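Local coordinates for protein bifunctional autolysin (Staphylococcus aureus subsp. aureus Mu50, PDB 6FXO) that hydrolyses peptidoglycan as an autolysin, with a glycoside hydrolase family 73 domain that probably cleaves glycan strands at N-acetylglucosamine, at residues A[111-116]-A[145-150]. Numbering follows the deposited sequence.
Sequences SHALLE and NVFGIA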
loop_
_atom_site.group_PDB
_atom_site.type_symbol
_atom_site.label_atom_id
_atom_site.label_comp_id
_atom_site.label_asym_id
_atom_site.label_seq_id
_atom_site.Cartn_x
_atom_site.Cartn_y
_atom_site.Cartn_z
ATOM N N SER A 111 3.191 3.800 5.797
ATOM C CA SER A 111 2.272 4.685 5.177
ATOM C C SER A 111 0.888 4.281 5.587
ATOM O O SER A 111 0.064 5.151 5.794
ATOM C CB SER A 111 2.479 4.717 3.664
ATOM O OG SER A 111 2.259 3.454 3.105
ATOM N N HIS A 112 0.651 2.996 5.741
ATOM C CA HIS A 112 -0.682 2.625 6.151
ATOM C C HIS A 112 -0.919 3.193 7.572
ATOM O O HIS A 112 -1.983 3.696 7.806
ATOM C CB HIS A 112 -0.945 1.119 6.221
ATOM C CG HIS A 112 -1.401 0.615 4.906
ATOM N ND1 HIS A 112 -0.645 0.802 3.805
ATOM C CD2 HIS A 112 -2.583 0.094 4.507
ATOM C CE1 HIS A 112 -1.336 0.418 2.728
ATOM N NE2 HIS A 112 -2.511 -0.015 3.127
ATOM N N ALA A 113 0.093 3.105 8.512
ATOM C CA ALA A 113 -0.155 3.653 9.847
ATOM C C ALA A 113 -0.440 5.218 9.840
ATOM O O ALA A 113 -1.231 5.701 10.600
ATOM C CB ALA A 113 0.989 3.366 10.771
ATOM N N LEU A 114 0.238 5.918 8.975
ATOM C CA LEU A 114 0.142 7.354 8.773
ATOM C C LEU A 114 -1.257 7.847 8.266
ATOM O O LEU A 114 -1.715 8.897 8.678
ATOM C CB LEU A 114 1.175 7.714 7.728
ATOM C CG LEU A 114 2.598 7.790 8.297
ATOM C CD1 LEU A 114 3.590 8.216 7.241
ATOM C CD2 LEU A 114 2.634 8.770 9.447
ATOM N N LEU A 115 -1.903 7.083 7.400
ATOM C CA LEU A 115 -3.194 7.372 6.824
ATOM C C LEU A 115 -4.274 7.196 7.869
ATOM O O LEU A 115 -5.125 8.065 8.041
ATOM C CB LEU A 115 -3.378 6.348 5.690
ATOM C CG LEU A 115 -4.367 6.641 4.572
ATOM C CD1 LEU A 115 -4.166 5.601 3.488
ATOM C CD2 LEU A 115 -5.797 6.581 5.067
ATOM N N GLU A 116 -4.227 6.061 8.577
ATOM C CA GLU A 116 -5.225 5.808 9.611
ATOM C C GLU A 116 -5.248 6.727 10.825
ATOM O O GLU A 116 -6.300 6.926 11.433
ATOM C CB GLU A 116 -5.204 4.313 10.048
ATOM C CG GLU A 116 -5.150 3.245 8.954
ATOM C CD GLU A 116 -6.523 2.879 8.359
ATOM O OE1 GLU A 116 -6.671 2.955 7.123
ATOM O OE2 GLU A 116 -7.454 2.622 9.144
ATOM N N ASN A 145 -4.656 2.694 18.760
ATOM C CA ASN A 145 -4.989 2.032 17.509
ATOM C C ASN A 145 -4.376 2.732 16.351
ATOM O O ASN A 145 -4.934 3.727 15.882
ATOM C CB ASN A 145 -6.447 2.109 17.269
ATOM C CG ASN A 145 -6.961 0.866 16.679
ATOM O OD1 ASN A 145 -6.483 0.384 15.634
ATOM N ND2 ASN A 145 -7.971 0.339 17.246
ATOM N N VAL A 146 -3.238 2.255 15.888
ATOM C CA VAL A 146 -2.707 2.997 14.753
ATOM C C VAL A 146 -3.167 2.476 13.382
ATOM O O VAL A 146 -2.764 3.020 12.348
ATOM C CB VAL A 146 -1.181 3.092 14.877
ATOM C CG1 VAL A 146 -0.800 3.733 16.202
ATOM C CG2 VAL A 146 -0.543 1.713 14.748
ATOM N N PHE A 147 -4.007 1.447 13.350
ATOM C CA PHE A 147 -4.462 0.900 12.070
ATOM C C PHE A 147 -5.963 0.911 11.691
ATOM O O PHE A 147 -6.333 0.278 10.710
ATOM C CB PHE A 147 -3.895 -0.516 11.857
ATOM C CG PHE A 147 -2.469 -0.537 11.367
ATOM C CD1 PHE A 147 -1.433 -0.850 12.222
ATOM C CD2 PHE A 147 -2.161 -0.223 10.048
ATOM C CE1 PHE A 147 -0.117 -0.850 11.776
ATOM C CE2 PHE A 147 -0.858 -0.225 9.612
ATOM C CZ PHE A 147 0.165 -0.534 10.473
ATOM N N GLY A 148 -6.812 1.594 12.458
ATOM C CA GLY A 148 -8.217 1.642 12.155
ATOM C C GLY A 148 -8.853 0.294 12.377
ATOM O O GLY A 148 -9.910 0.055 11.805
ATOM N N ILE A 149 -8.238 -0.583 13.240
ATOM C CA ILE A 149 -8.858 -1.892 13.440
ATOM C C ILE A 149 -10.271 -1.779 13.990
ATOM O O ILE A 149 -10.513 -1.045 14.950
ATOM C CB ILE A 149 -7.980 -2.727 14.411
ATOM C CG1 ILE A 149 -6.517 -2.745 13.952
ATOM C CG2 ILE A 149 -8.535 -4.142 14.543
ATOM C CD1 ILE A 149 -6.291 -3.375 12.593
ATOM N N ALA A 150 -11.195 -2.557 13.379
ATOM C CA ALA A 150 -12.602 -2.588 13.763
ATOM C C ALA A 150 -13.200 -1.179 13.882
ATOM O O ALA A 150 -14.055 -0.944 14.731
ATOM C CB ALA A 150 -12.765 -3.348 15.075
#
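His-112 CB lies at the edge of the Phe-147 ring, close to its plane, 3.6 Å from Phe-147 CE2, while the backbone N of Ala-113 approaches the same ring carbon obliquely. The Ala-113 methyl (CB) stands above the plane at the rim of the ring, 4.0 Å from Phe-147 CZ. The contact thus packs a helix of the lysozyme-like GH73 domain against the loop between helices 123-126 and 158-166. The His-112 imidazole turns off toward Tyr-108, leaving its CB to do the touching, and Phe-147 also contacts Ile-183.

No hydrogen bond joins the two segments. Glu-116 lies along the loop backbone instead: its CB sits 3.6 Å from Val-146 O, and with CG anti to the carbonyl carbon (chi1 -46°) and a bend at chi2 (-84°) the chain passes over the Phe-147 carbonyl. Glu-116 OE2 ends 3.0 Å from Phe-147 O, a close pair of acceptors, and is bound by the hydroxyl of Tyr-152. The same oxygen is 3.3 Å from Gly-148 CA. Within the loop, Ile-149 N donates to Asn-145 OD1 at 3.1 Å, reaching it from above the amide plane with an N-H...O angle of 146°.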